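Local coordinates for protein tRNA uridine(34) acetyltransferase (Methanocaldococcus infernus, PDB 6IA8) that catalyses, as a radical S-adenosylmethionine enzyme using acetyl-CoA, the formation of 5-carboxymethyluridine at the wobble position of tRNA, at residues Tyr115-Ala120 / Asp153-Arg158; Gly141-Ala146 / Pro194-Glu199; Arg147-Gln152 / Met205-Ala210; Lys239-Leu244 / Leu249-His254. All blocks are in the same frame, centred on the assembly; numbering follows the deposited sequence.

Contact 1: residues Tyr115-Ala120 / Asp153-Arg158; sequences YLQTRA and DWFIKR. With SO4 (sulfate ion), chain F.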
loop_
_atom_site.group_PDB
_atom_site.type_symbol
_atom_site.label_atom_id
_atom_site.label_comp_id
_atom_site.label_asym_id
_atom_site.label_seq_id
_atom_site.Cartn_x
_atom_site.Cartn_y
_atom_site.Cartn_z
ATOM N N TYR A 115 -1.123 15.146 16.753
ATOM C CA TYR A 115 0.254 15.324 17.194
ATOM C C TYR A 115 0.616 14.297 18.257
ATOM O O TYR A 115 1.669 13.653 18.174
ATOM C CB TYR A 115 0.471 16.748 17.723
ATOM C CG TYR A 115 1.914 17.059 18.091
ATOM C CD1 TYR A 115 2.512 16.464 19.201
ATOM C CD2 TYR A 115 2.670 17.937 17.342
ATOM C CE1 TYR A 115 3.821 16.749 19.562
ATOM C CE2 TYR A 115 3.986 18.224 17.688
ATOM C CZ TYR A 115 4.559 17.623 18.790
ATOM O OH TYR A 115 5.863 17.920 19.153
ATOM N N LEU A 116 -0.240 14.143 19.275
ATOM C CA LEU A 116 0.074 13.235 20.371
ATOM C C LEU A 116 0.171 11.799 19.878
ATOM O O LEU A 116 1.029 11.041 20.335
ATOM C CB LEU A 116 -0.977 13.356 21.468
ATOM C CG LEU A 116 -1.169 14.756 22.054
ATOM C CD1 LEU A 116 -2.247 14.725 23.140
ATOM C CD2 LEU A 116 0.142 15.298 22.617
ATOM N N GLN A 117 -0.704 11.400 18.952
ATOM C CA GLN A 117 -0.635 10.042 18.418
ATOM C C GLN A 117 0.676 9.818 17.666
ATOM O O GLN A 117 1.360 8.804 17.850
ATOM C CB GLN A 117 -1.822 9.790 17.492
ATOM C CG GLN A 117 -3.162 9.584 18.201
ATOM C CD GLN A 117 -4.268 9.322 17.224
ATOM O OE1 GLN A 117 -4.532 8.170 16.861
ATOM N NE2 GLN A 117 -4.912 10.386 16.769
ATOM N N THR A 118 1.033 10.754 16.802
ATOM C CA THR A 118 2.252 10.592 16.029
ATOM C C THR A 118 3.478 10.588 16.942
ATOM O O THR A 118 4.337 9.703 16.861
ATOM C CB THR A 118 2.328 11.712 15.001
ATOM O OG1 THR A 118 1.180 11.670 14.131
ATOM C CG2 THR A 118 3.617 11.580 14.156
ATOM N N ARG A 119 3.573 11.573 17.828
ATOM C CA ARG A 119 4.704 11.628 18.752
ATOM C C ARG A 119 4.808 10.352 19.585
ATOM O O ARG A 119 5.899 9.779 19.739
ATOM C CB ARG A 119 4.564 12.865 19.649
ATOM C CG ARG A 119 5.498 12.902 20.829
ATOM C CD ARG A 119 6.827 13.542 20.512
ATOM N NE ARG A 119 7.718 13.591 21.677
ATOM C CZ ARG A 119 8.997 13.948 21.614
ATOM N NH1 ARG A 119 9.529 14.311 20.453
ATOM N NH2 ARG A 119 9.742 13.946 22.707
ATOM N N ALA A 120 3.686 9.897 20.152
ATOM C CA ALA A 120 3.738 8.750 21.054
ATOM C C ALA A 120 4.239 7.494 20.336
ATOM O O ALA A 120 4.986 6.686 20.908
ATOM C CB ALA A 120 2.357 8.511 21.680
ATOM N N ASP A 153 -6.440 19.265 6.524
ATOM C CA ASP A 153 -5.184 20.006 6.461
ATOM C C ASP A 153 -4.561 20.097 7.844
ATOM O O ASP A 153 -3.363 19.853 8.018
ATOM C CB ASP A 153 -5.415 21.403 5.880
ATOM C CG ASP A 153 -5.765 21.373 4.415
ATOM O OD1 ASP A 153 -5.742 20.272 3.809
ATOM O OD2 ASP A 153 -6.049 22.454 3.871
ATOM N N TRP A 154 -5.378 20.421 8.848
ATOM C CA TRP A 154 -4.872 20.556 10.210
ATOM C C TRP A 154 -4.346 19.225 10.726
ATOM O O TRP A 154 -3.261 19.166 11.311
ATOM C CB TRP A 154 -5.985 21.107 11.115
ATOM C CG TRP A 154 -5.670 21.055 12.581
ATOM C CD1 TRP A 154 -4.964 21.976 13.306
ATOM C CD2 TRP A 154 -6.055 20.020 13.502
ATOM N NE1 TRP A 154 -4.883 21.573 14.629
ATOM C CE2 TRP A 154 -5.548 20.382 14.773
ATOM C CE3 TRP A 154 -6.789 18.830 13.374
ATOM C CZ2 TRP A 154 -5.738 19.592 15.902
ATOM C CZ3 TRP A 154 -6.984 18.052 14.496
ATOM C CH2 TRP A 154 -6.447 18.432 15.746
ATOM N N PHE A 155 -5.081 18.138 10.481
ATOM C CA PHE A 155 -4.681 16.843 11.026
ATOM C C PHE A 155 -3.328 16.413 10.475
ATOM O O PHE A 155 -2.439 15.967 11.219
ATOM C CB PHE A 155 -5.747 15.800 10.704
ATOM C CG PHE A 155 -5.578 14.517 11.451
ATOM C CD1 PHE A 155 -4.716 13.545 10.991
ATOM C CD2 PHE A 155 -6.281 14.288 12.622
ATOM C CE1 PHE A 155 -4.567 12.355 11.683
ATOM C CE2 PHE A 155 -6.140 13.108 13.320
ATOM C CZ PHE A 155 -5.295 12.135 12.868
ATOM N N ILE A 156 -3.155 16.542 9.162
ATOM C CA ILE A 156 -1.887 16.155 8.558
ATOM C C ILE A 156 -0.778 17.100 9.000
ATOM O O ILE A 156 0.355 16.670 9.266
ATOM C CB ILE A 156 -1.998 16.106 7.026
ATOM C CG1 ILE A 156 -2.999 15.019 6.597
ATOM C CG2 ILE A 156 -0.609 15.869 6.431
ATOM C CD1 ILE A 156 -2.707 13.639 7.075
ATOM N N LYS A 157 -1.083 18.398 9.074
ATOM C CA LYS A 157 -0.112 19.378 9.550
ATOM C C LYS A 157 0.443 18.971 10.905
ATOM O O LYS A 157 1.658 19.010 11.137
ATOM C CB LYS A 157 -0.767 20.756 9.640
ATOM C CG LYS A 157 0.124 21.812 10.233
ATOM C CD LYS A 157 -0.646 23.164 10.393
ATOM C CE LYS A 157 0.113 24.116 11.251
ATOM N NZ LYS A 157 0.285 23.633 12.648
ATOM N N ARG A 158 -0.444 18.582 11.822
ATOM C CA ARG A 158 -0.021 18.285 13.184
ATOM C C ARG A 158 0.770 16.986 13.260
ATOM O O ARG A 158 1.647 16.840 14.127
ATOM C CB ARG A 158 -1.247 18.226 14.105
ATOM C CG ARG A 158 -1.943 19.560 14.318
ATOM C CD ARG A 158 -0.996 20.564 15.004
ATOM N NE ARG A 158 -0.749 20.186 16.401
ATOM C CZ ARG A 158 0.285 20.591 17.125
ATOM N NH1 ARG A 158 1.206 21.363 16.584
ATOM N NH2 ARG A 158 0.397 20.201 18.383
HETATM S S SO4 F . -2.176 24.446 15.789
HETATM O O1 SO4 F . -2.226 24.664 14.343
HETATM O O2 SO4 F . -0.925 23.776 16.133
HETATM O O3 SO4 F . -2.248 25.733 16.472
HETATM O O4 SO4 F . -3.299 23.610 16.228
#
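Tyr-115 and Arg-158 carry this contact by van der Waals packing of two flat groups, and no hydrogen bond joins the two segments, which lie on helices 114-127 and 149-164 of the radical SAM core. The ring and guanidinium planes lie 20° apart, and Tyr-115 CD2 sits 3.3 Å above the guanidinium plane, displaced toward its rim. The nearest pair is Tyr-115 CD2 and Arg-158 NH2, at 3.4 Å. Arg-158 gets there by folding back: after a first torsion that sets CG beside the backbone N, both chi2 (-62°) and chi3 (-70°) bend the chain, and CG passes over one face of the Trp-154 indole. A looser touch, Gln-117 NE2 to Phe-155 CZ at 4.3 Å, lies deeper, where Gln-117 OE1 accepts a bond from the backbone N of Met-68, at the end of strand 63-68.

Polar bonds gather around a sulfate, probably from the crystallisation liquor. Trp-154 NE1 gives it a hydrogen bond at the indole edge, 3.0 Å to O4, and Lys-157 NZ gives another, 3.2 Å to O1. Sulfate O2 rests over the guanidinium face opposite Tyr-115, with Arg-158 NH1 3.3 Å away.

The cations have carboxylate partners: Asp-161 forms salt bridges with both Lys-157 and Arg-158, and Glu-167 with Lys-157. With a leucine in place of Arg-158, Asp-161 would probably lose one of its two cationic mates and the Tyr-115 ring its flat cover. The guanidinium lies between ring and sulfate while NH1 pairs with Asp-161, consistent with a basic surface site that can hold an anion.

Contact 2: residues Gly141-Ala146 / Pro194-Glu199; sequences GGTFPA and PDYCSE
The first torsion of Tyr-196 (chi1 -64°) places CG beside its own backbone N and opposite the carbonyl carbon, and from there the ring reaches across to the loop holding Gly-142, Thr-143, Pro-145 and Ala-146. Ala-146 CB meets one face almost at its middle: it lies 3.9 Å from the centroid of the Tyr-196 ring and only 12° off the ring normal, a CH-pi contact. Gly-142 O comes to the same ring at its edge, near the ring plane, 3.8 Å from Tyr-196 CD2. The methyl thus lies over the face and the carbonyl at the edge, both near CD2 and CE2.

Both segments are loops that follow neighbouring parallel strands, 134-140 and 184-192, and lead into helices 149-164 and 199-208. They belong to successive beta-alpha units of the radical SAM core, whose superfamily is related to the TIM barrel. In the first loop, Ala-146 N bonds Thr-143 O at 3.0 Å, and this turn presents the alanine methyl. Gly-142, at phi 80°, takes a conformation that favours glycine.

Were Tyr-196 a serine, the Ala-146 methyl would probably lose its aromatic partner and a gap would open between the loops. Nearer the backbone, Pro-145 CB lies 3.8 Å from Tyr-196 O, and the proline side chain also rests on Ile-190 and Thr-192 of strand 184-192.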
loop_
_atom_site.group_PDB
_atom_site.type_symbol
_atom_site.label_atom_id
_atom_site.label_comp_id
_atom_site.label_asym_id
_atom_site.label_seq_id
_atom_site.Cartn_x
_atom_site.Cartn_y
_atom_site.Cartn_z
ATOM N N GLY A 141 -9.485 5.157 9.443
ATOM C CA GLY A 141 -10.851 5.588 9.682
ATOM C C GLY A 141 -11.765 5.367 8.493
ATOM O O GLY A 141 -12.943 5.042 8.660
ATOM N N GLY A 142 -11.235 5.547 7.287
ATOM C CA GLY A 142 -12.010 5.388 6.076
ATOM C C GLY A 142 -12.880 6.565 5.705
ATOM O O GLY A 142 -13.359 6.628 4.567
ATOM N N THR A 143 -13.105 7.501 6.615
ATOM C CA THR A 143 -13.946 8.651 6.338
ATOM C C THR A 143 -13.152 9.936 6.179
ATOM O O THR A 143 -13.757 11.003 6.005
ATOM C CB THR A 143 -14.977 8.822 7.459
ATOM O OG1 THR A 143 -14.304 9.063 8.702
ATOM C CG2 THR A 143 -15.838 7.573 7.586
ATOM N N PHE A 144 -11.819 9.865 6.228
ATOM C CA PHE A 144 -11.009 11.083 6.239
ATOM C C PHE A 144 -11.262 11.970 5.031
ATOM O O PHE A 144 -11.409 13.197 5.210
ATOM C CB PHE A 144 -9.532 10.692 6.346
ATOM C CG PHE A 144 -8.592 11.861 6.564
ATOM C CD1 PHE A 144 -8.618 12.573 7.738
ATOM C CD2 PHE A 144 -7.661 12.213 5.595
ATOM C CE1 PHE A 144 -7.751 13.612 7.930
ATOM C CE2 PHE A 144 -6.790 13.235 5.779
ATOM C CZ PHE A 144 -6.821 13.941 6.946
ATOM N N PRO A 145 -11.379 11.443 3.805
ATOM C CA PRO A 145 -11.597 12.324 2.648
ATOM C C PRO A 145 -12.958 12.974 2.635
ATOM O O PRO A 145 -13.161 13.925 1.871
ATOM C CB PRO A 145 -11.420 11.383 1.442
ATOM C CG PRO A 145 -10.632 10.204 1.969
ATOM C CD PRO A 145 -11.092 10.048 3.391
ATOM N N ALA A 146 -13.889 12.512 3.461
ATOM C CA ALA A 146 -15.200 13.143 3.569
ATOM C C ALA A 146 -15.244 14.227 4.636
ATOM O O ALA A 146 -16.229 14.971 4.708
ATOM C CB ALA A 146 -16.280 12.101 3.881
ATOM N N PRO A 194 -14.661 3.538 -1.400
ATOM C CA PRO A 194 -14.529 3.780 -2.844
ATOM C C PRO A 194 -15.356 4.943 -3.351
ATOM O O PRO A 194 -14.954 5.578 -4.329
ATOM C CB PRO A 194 -14.994 2.461 -3.465
ATOM C CG PRO A 194 -14.691 1.416 -2.400
ATOM C CD PRO A 194 -14.998 2.132 -1.095
ATOM N N ASP A 195 -16.502 5.244 -2.741
ATOM C CA ASP A 195 -17.339 6.347 -3.204
ATOM C C ASP A 195 -16.917 7.700 -2.643
ATOM O O ASP A 195 -17.527 8.711 -2.997
ATOM C CB ASP A 195 -18.814 6.084 -2.866
ATOM C CG ASP A 195 -19.042 5.796 -1.392
ATOM O OD1 ASP A 195 -18.164 5.173 -0.751
ATOM O OD2 ASP A 195 -20.110 6.184 -0.875
ATOM N N TYR A 196 -15.901 7.751 -1.783
ATOM C CA TYR A 196 -15.280 9.003 -1.350
ATOM C C TYR A 196 -13.994 9.271 -2.122
ATOM O O TYR A 196 -13.012 9.744 -1.545
ATOM C CB TYR A 196 -14.953 8.994 0.145
ATOM C CG TYR A 196 -16.094 8.899 1.113
ATOM C CD1 TYR A 196 -17.378 9.241 0.747
ATOM C CD2 TYR A 196 -15.867 8.467 2.425
ATOM C CE1 TYR A 196 -18.436 9.133 1.663
ATOM C CE2 TYR A 196 -16.895 8.360 3.335
ATOM C CZ TYR A 196 -18.178 8.693 2.954
ATOM O OH TYR A 196 -19.196 8.585 3.871
ATOM N N CYS A 197 -13.939 8.963 -3.412
ATOM C CA CYS A 197 -12.692 9.053 -4.165
ATOM C C CYS A 197 -12.902 9.767 -5.490
ATOM O O CYS A 197 -12.563 9.254 -6.559
ATOM C CB CYS A 197 -12.132 7.662 -4.385
ATOM S SG CYS A 197 -10.421 7.665 -4.390
ATOM N N SER A 198 -13.469 10.971 -5.417
ATOM C CA SER A 198 -13.715 11.816 -6.572
ATOM C C SER A 198 -12.435 12.537 -6.982
ATOM O O SER A 198 -11.431 12.556 -6.247
ATOM C CB SER A 198 -14.769 12.866 -6.246
ATOM O OG SER A 198 -14.225 13.671 -5.187
ATOM N N GLU A 199 -12.494 13.176 -8.163
ATOM C CA GLU A 199 -11.366 13.996 -8.596
ATOM C C GLU A 199 -11.061 15.062 -7.557
ATOM O O GLU A 199 -9.893 15.303 -7.232
ATOM C CB GLU A 199 -11.624 14.653 -9.952
ATOM C CG GLU A 199 -11.896 13.672 -11.073
ATOM C CD GLU A 199 -11.941 14.346 -12.434
ATOM O OE1 GLU A 199 -11.775 15.582 -12.519
ATOM O OE2 GLU A 199 -12.151 13.642 -13.433
#

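Contact 3: residues Arg147-Gln152 / Met205-Ala210; sequences REIEYQ and MLKLGA
Lys-207 NZ is held by two oxygen partners, a salt bridge to Asp-153 OD2 and a hydrogen bond to Gln-204 OE1, while its third neighbour is apolar: Ile-149 CG2, 3.7 Å from Lys-207 NZ. A bend at chi3 (83°) turns the ammonium group toward helix 149-164, and the side chains of Ile-149 and Lys-207 cross at about a right angle.

The second touch is also mixed. Gln-152 OE1 lies 3.7 Å from Leu-208 CD1, and the other methyl, Leu-208 CD2, is 3.9 Å from the backbone Gln-152 O. The amide is kept in place from its other end, since Gln-152 NE2 bonds Arg-147 O at 3.0 Å with an N-H...O angle of 160°. That oxygen lies close to the amide plane, whereas the donor stands 39° out of the carbonyl plane of Arg-147. Gln-204 NE2 adds a weak bond to Gln-152 OE1.

Helices 149-164 and 199-208 follow neighbouring parallel strands of the radical SAM core, 134-140 and 184-192. Gly-209, with positive phi, closes the second helix in a Schellman motif. Without a direct hydrogen bond between the segments, the join rests on methyls set against polar tips whose bonding is supplied by Asp-153, Gln-204 and Arg-147.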
loop_
_atom_site.group_PDB
_atom_site.type_symbol
_atom_site.label_atom_id
_atom_site.label_comp_id
_atom_site.label_asym_id
_atom_site.label_seq_id
_atom_site.Cartn_x
_atom_site.Cartn_y
_atom_site.Cartn_z
ATOM N N ARG A 147 -14.213 14.330 5.475
ATOM C CA ARG A 147 -14.175 15.383 6.485
ATOM C C ARG A 147 -13.935 16.753 5.841
ATOM O O ARG A 147 -13.491 16.872 4.693
ATOM C CB ARG A 147 -13.085 15.101 7.525
ATOM C CG ARG A 147 -13.222 13.754 8.231
ATOM C CD ARG A 147 -14.413 13.740 9.164
ATOM N NE ARG A 147 -14.244 14.671 10.279
ATOM C CZ ARG A 147 -13.631 14.375 11.421
ATOM N NH1 ARG A 147 -13.120 13.168 11.611
ATOM N NH2 ARG A 147 -13.549 15.285 12.388
ATOM N N GLU A 148 -14.224 17.800 6.605
ATOM C CA GLU A 148 -13.949 19.151 6.148
ATOM C C GLU A 148 -12.473 19.289 5.785
ATOM O O GLU A 148 -11.591 18.760 6.470
ATOM C CB GLU A 148 -14.316 20.159 7.239
ATOM C CG GLU A 148 -15.514 19.800 8.124
ATOM C CD GLU A 148 -15.123 18.940 9.332
ATOM O OE1 GLU A 148 -14.885 17.722 9.139
ATOM O OE2 GLU A 148 -15.029 19.476 10.465
ATOM N N ILE A 149 -12.199 20.025 4.708
ATOM C CA ILE A 149 -10.813 20.234 4.296
ATOM C C ILE A 149 -10.016 20.886 5.420
ATOM O O ILE A 149 -8.842 20.565 5.642
ATOM C CB ILE A 149 -10.769 21.066 3.004
ATOM C CG1 ILE A 149 -11.183 20.200 1.811
ATOM C CG2 ILE A 149 -9.383 21.618 2.786
ATOM C CD1 ILE A 149 -11.572 21.010 0.588
ATOM N N GLU A 150 -10.643 21.817 6.139
ATOM C CA GLU A 150 -9.995 22.457 7.275
ATOM C C GLU A 150 -9.453 21.421 8.240
ATOM O O GLU A 150 -8.312 21.530 8.699
ATOM C CB GLU A 150 -10.976 23.378 8.001
ATOM C CG GLU A 150 -10.467 23.932 9.322
ATOM C CD GLU A 150 -11.504 24.789 10.033
ATOM O OE1 GLU A 150 -12.701 24.675 9.697
ATOM O OE2 GLU A 150 -11.122 25.579 10.920
ATOM N N TYR A 151 -10.259 20.395 8.546
ATOM C CA TYR A 151 -9.825 19.345 9.463
ATOM C C TYR A 151 -8.719 18.493 8.859
ATOM O O TYR A 151 -7.753 18.154 9.553
ATOM C CB TYR A 151 -11.009 18.471 9.868
ATOM C CG TYR A 151 -10.620 17.315 10.760
ATOM C CD1 TYR A 151 -10.546 17.468 12.135
ATOM C CD2 TYR A 151 -10.330 16.064 10.224
ATOM C CE1 TYR A 151 -10.192 16.409 12.946
ATOM C CE2 TYR A 151 -9.979 14.998 11.041
ATOM C CZ TYR A 151 -9.909 15.174 12.392
ATOM O OH TYR A 151 -9.547 14.126 13.215
ATOM N N GLN A 152 -8.844 18.121 7.582
ATOM C CA GLN A 152 -7.815 17.300 6.951
ATOM C C GLN A 152 -6.462 18.003 6.957
ATOM O O GLN A 152 -5.429 17.393 7.270
ATOM C CB GLN A 152 -8.195 16.970 5.507
ATOM C CG GLN A 152 -9.535 16.284 5.297
ATOM C CD GLN A 152 -9.750 15.918 3.841
ATOM O OE1 GLN A 152 -8.836 15.446 3.179
ATOM N NE2 GLN A 152 -10.951 16.155 3.330
ATOM N N MET A 205 -6.124 14.922 -1.584
ATOM C CA MET A 205 -5.155 13.963 -1.070
ATOM C C MET A 205 -3.763 14.257 -1.590
ATOM O O MET A 205 -2.794 14.156 -0.840
ATOM C CB MET A 205 -5.583 12.539 -1.409
ATOM C CG MET A 205 -6.784 12.092 -0.558
ATOM S SD MET A 205 -7.335 10.411 -0.810
ATOM C CE MET A 205 -7.629 10.445 -2.512
ATOM N N LEU A 206 -3.636 14.607 -2.869
ATOM C CA LEU A 206 -2.339 15.027 -3.392
ATOM C C LEU A 206 -1.821 16.273 -2.671
ATOM O O LEU A 206 -0.624 16.383 -2.392
ATOM C CB LEU A 206 -2.446 15.289 -4.894
ATOM C CG LEU A 206 -2.650 14.050 -5.765
ATOM C CD1 LEU A 206 -3.119 14.419 -7.161
ATOM C CD2 LEU A 206 -1.347 13.294 -5.799
ATOM N N LYS A 207 -2.699 17.237 -2.383
ATOM C CA LYS A 207 -2.271 18.418 -1.633
ATOM C C LYS A 207 -1.682 18.027 -0.285
ATOM O O LYS A 207 -0.718 18.641 0.187
ATOM C CB LYS A 207 -3.454 19.372 -1.439
ATOM C CG LYS A 207 -3.051 20.783 -0.972
ATOM C CD LYS A 207 -4.280 21.646 -0.662
ATOM C CE LYS A 207 -4.809 21.383 0.740
ATOM N NZ LYS A 207 -6.135 21.994 0.984
ATOM N N LEU A 208 -2.264 17.024 0.362
ATOM C CA LEU A 208 -1.783 16.590 1.666
ATOM C C LEU A 208 -0.434 15.881 1.588
ATOM O O LEU A 208 0.215 15.704 2.621
ATOM C CB LEU A 208 -2.799 15.648 2.296
ATOM C CG LEU A 208 -4.182 16.196 2.599
ATOM C CD1 LEU A 208 -5.136 15.118 3.042
ATOM C CD2 LEU A 208 -4.106 17.304 3.650
ATOM N N GLY A 209 -0.019 15.427 0.411
ATOM C CA GLY A 209 1.191 14.642 0.275
ATOM C C GLY A 209 0.977 13.147 0.208
ATOM O O GLY A 209 1.932 12.387 0.424
ATOM N N ALA A 210 -0.242 12.702 -0.070
ATOM C CA ALA A 210 -0.520 11.270 -0.117
ATOM C C ALA A 210 0.267 10.608 -1.229
ATOM O O ALA A 210 0.457 11.185 -2.299
ATOM C CB ALA A 210 -2.019 11.010 -0.328
#

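Contact 4: residues Lys239-Leu244 / Leu249-His254; sequences KATQLL and LKVSYH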
loop_
_atom_site.group_PDB
_atom_site.type_symbol
_atom_site.label_atom_id
_atom_site.label_comp_id
_atom_site.label_asym_id
_atom_site.label_seq_id
_atom_site.Cartn_x
_atom_site.Cartn_y
_atom_site.Cartn_z
ATOM N N LYS A 239 -13.941 2.954 -10.947
ATOM C CA LYS A 239 -13.676 4.343 -11.322
ATOM C C LYS A 239 -12.603 4.956 -10.424
ATOM O O LYS A 239 -11.709 5.669 -10.895
ATOM C CB LYS A 239 -14.968 5.168 -11.241
ATOM C CG LYS A 239 -14.799 6.629 -11.622
ATOM C CD LYS A 239 -14.246 6.778 -13.033
ATOM C CE LYS A 239 -14.301 8.223 -13.504
ATOM N NZ LYS A 239 -13.659 8.405 -14.838
ATOM N N ALA A 240 -12.742 4.788 -9.108
ATOM C CA ALA A 240 -11.710 5.274 -8.191
ATOM C C ALA A 240 -10.334 4.736 -8.572
ATOM O O ALA A 240 -9.334 5.469 -8.526
ATOM C CB ALA A 240 -12.040 4.880 -6.741
ATOM N N THR A 241 -10.253 3.442 -8.891
ATOM C CA THR A 241 -8.962 2.851 -9.232
ATOM C C THR A 241 -8.335 3.554 -10.431
ATOM O O THR A 241 -7.139 3.885 -10.415
ATOM C CB THR A 241 -9.132 1.358 -9.516
ATOM O OG1 THR A 241 -9.555 0.635 -8.337
ATOM C CG2 THR A 241 -7.791 0.741 -10.007
ATOM N N GLN A 242 -9.131 3.824 -11.468
ATOM C CA GLN A 242 -8.611 4.503 -12.651
ATOM C C GLN A 242 -8.185 5.939 -12.345
ATOM O O GLN A 242 -7.148 6.404 -12.824
ATOM C CB GLN A 242 -9.677 4.498 -13.743
ATOM C CG GLN A 242 -9.295 5.305 -14.990
ATOM C CD GLN A 242 -9.913 6.673 -15.040
ATOM O OE1 GLN A 242 -11.105 6.826 -14.806
ATOM N NE2 GLN A 242 -9.108 7.683 -15.374
ATOM N N LEU A 243 -8.995 6.680 -11.597
ATOM C CA LEU A 243 -8.632 8.056 -11.286
ATOM C C LEU A 243 -7.363 8.102 -10.446
ATOM O O LEU A 243 -6.530 8.994 -10.621
ATOM C CB LEU A 243 -9.777 8.746 -10.558
ATOM C CG LEU A 243 -11.045 8.992 -11.381
ATOM C CD1 LEU A 243 -12.143 9.503 -10.461
ATOM C CD2 LEU A 243 -10.776 9.978 -12.493
ATOM N N LEU A 244 -7.207 7.152 -9.521
ATOM C CA LEU A 244 -6.005 7.090 -8.690
ATOM C C LEU A 244 -4.780 6.757 -9.538
ATOM O O LEU A 244 -3.747 7.432 -9.455
ATOM C CB LEU A 244 -6.200 6.049 -7.576
ATOM C CG LEU A 244 -7.156 6.471 -6.452
ATOM C CD1 LEU A 244 -7.509 5.239 -5.609
ATOM C CD2 LEU A 244 -6.617 7.553 -5.620
ATOM N N LEU A 249 -1.004 7.620 -8.196
ATOM C CA LEU A 249 -1.015 7.139 -6.825
ATOM C C LEU A 249 -0.939 5.613 -6.793
ATOM O O LEU A 249 -1.319 4.928 -7.748
ATOM C CB LEU A 249 -2.272 7.620 -6.082
ATOM C CG LEU A 249 -2.244 9.110 -5.789
ATOM C CD1 LEU A 249 -3.662 9.652 -5.473
ATOM C CD2 LEU A 249 -1.338 9.434 -4.584
ATOM N N LYS A 250 -0.458 5.087 -5.663
ATOM C CA LYS A 250 -0.542 3.661 -5.388
ATOM C C LYS A 250 -1.928 3.308 -4.887
ATOM O O LYS A 250 -2.537 4.052 -4.099
ATOM C CB LYS A 250 0.496 3.256 -4.347
ATOM C CG LYS A 250 1.967 3.482 -4.910
ATOM C CD LYS A 250 3.039 3.415 -3.793
ATOM C CE LYS A 250 3.326 4.805 -3.233
ATOM N NZ LYS A 250 3.558 5.853 -4.266
ATOM N N VAL A 251 -2.384 2.127 -5.282
ATOM C CA VAL A 251 -3.742 1.695 -5.022
ATOM C C VAL A 251 -3.692 0.375 -4.281
ATOM O O VAL A 251 -3.150 -0.610 -4.784
ATOM C CB VAL A 251 -4.548 1.549 -6.317
ATOM C CG1 VAL A 251 -5.947 1.023 -6.024
ATOM C CG2 VAL A 251 -4.598 2.873 -7.074
ATOM N N SER A 252 -4.299 0.347 -3.117
ATOM C CA SER A 252 -4.471 -0.853 -2.316
ATOM C C SER A 252 -5.952 -1.162 -2.142
ATOM O O SER A 252 -6.771 -0.248 -1.994
ATOM C CB SER A 252 -3.818 -0.656 -0.922
ATOM O OG SER A 252 -4.127 -1.738 -0.078
ATOM N N TYR A 253 -6.286 -2.450 -2.138
ATOM C CA TYR A 253 -7.651 -2.912 -1.929
ATOM C C TYR A 253 -7.722 -3.669 -0.608
ATOM O O TYR A 253 -6.969 -4.633 -0.401
ATOM C CB TYR A 253 -8.129 -3.871 -3.019
ATOM C CG TYR A 253 -8.450 -3.336 -4.379
ATOM C CD1 TYR A 253 -8.316 -1.986 -4.691
ATOM C CD2 TYR A 253 -8.936 -4.204 -5.363
ATOM C CE1 TYR A 253 -8.665 -1.511 -5.954
ATOM C CE2 TYR A 253 -9.271 -3.757 -6.609
ATOM C CZ TYR A 253 -9.143 -2.418 -6.920
ATOM O OH TYR A 253 -9.503 -2.058 -8.219
ATOM N N HIS A 254 -8.632 -3.253 0.277
ATOM C CA HIS A 254 -9.007 -4.087 1.412
ATOM C C HIS A 254 -10.092 -5.050 0.946
ATOM O O HIS A 254 -11.128 -4.618 0.445
ATOM C CB HIS A 254 -9.481 -3.244 2.592
ATOM C CG HIS A 254 -9.735 -4.047 3.821
ATOM N ND1 HIS A 254 -10.944 -4.665 4.071
ATOM C CD2 HIS A 254 -8.932 -4.345 4.867
ATOM C CE1 HIS A 254 -10.877 -5.292 5.231
ATOM N NE2 HIS A 254 -9.665 -5.119 5.730
#
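Helix 239-244 and strand 250-254 run nearly antiparallel, 156° between their directions with axes 8.7 Å apart at closest, and the tight connection is closed by Leu-249 N bonding Leu-244 O at 3.0 Å (N-H...O 163°). Leu-244 lies between helix and strand. Its CD2 touches Leu-249 CD1 at 3.6 Å, and its CB lies equally near Val-251 CG2, which the valine's torsions set beside its own backbone N.

Helix 234-245 and strand 250-255 form the second half of a beta-alpha-beta crossover from strand 212-218, the parallel neighbour of strand 250-255 in the radical SAM core sheet. The helix packs its Leu-244 on both strands, reaching Val-213 as well as Val-251.

Farther along, the packing turns polar. Tyr-253 OH gives a 2.7 Å hydrogen bond to Thr-241 OG1, which lies in the plane of the phenol ring, at its edge. The two side chains meet at about a right angle. Thr-241 OG1 is also bonded to Thr-237 O one turn back, so this buried hydroxyl is gripped by two partners. At the strand's start, Lys-250 NZ bonds Arg-444 O, and the Leu-249 side chain is about 9 Å from that of Gln-445, which by similarity binds acetyl-CoA.

How the contacts relate
All four contacts belong to the radical SAM core, yet they grade from surface to interior. Contact 4 is wholly buried and combines aliphatic packing with direct hydrogen bonds between its segments; contacts 1, 2 and 3 have none. Contacts 1 and 3 are partly buried; both use helix 149-164, one against helix 114-127 and the other against helix 199-208, and the salt bridge of Asp-153 with Lys-207 joins the two. Contact 2 lies at the surface and depends on an aromatic face. Phe-144, in its first loop, touches Ile-156 of contact 1 and Leu-208 of contact 3, while Cys-197 packs on Ala-240 of contact 4. Contacts 1 and 4 do not touch, their nearest atoms being about 12 Å apart.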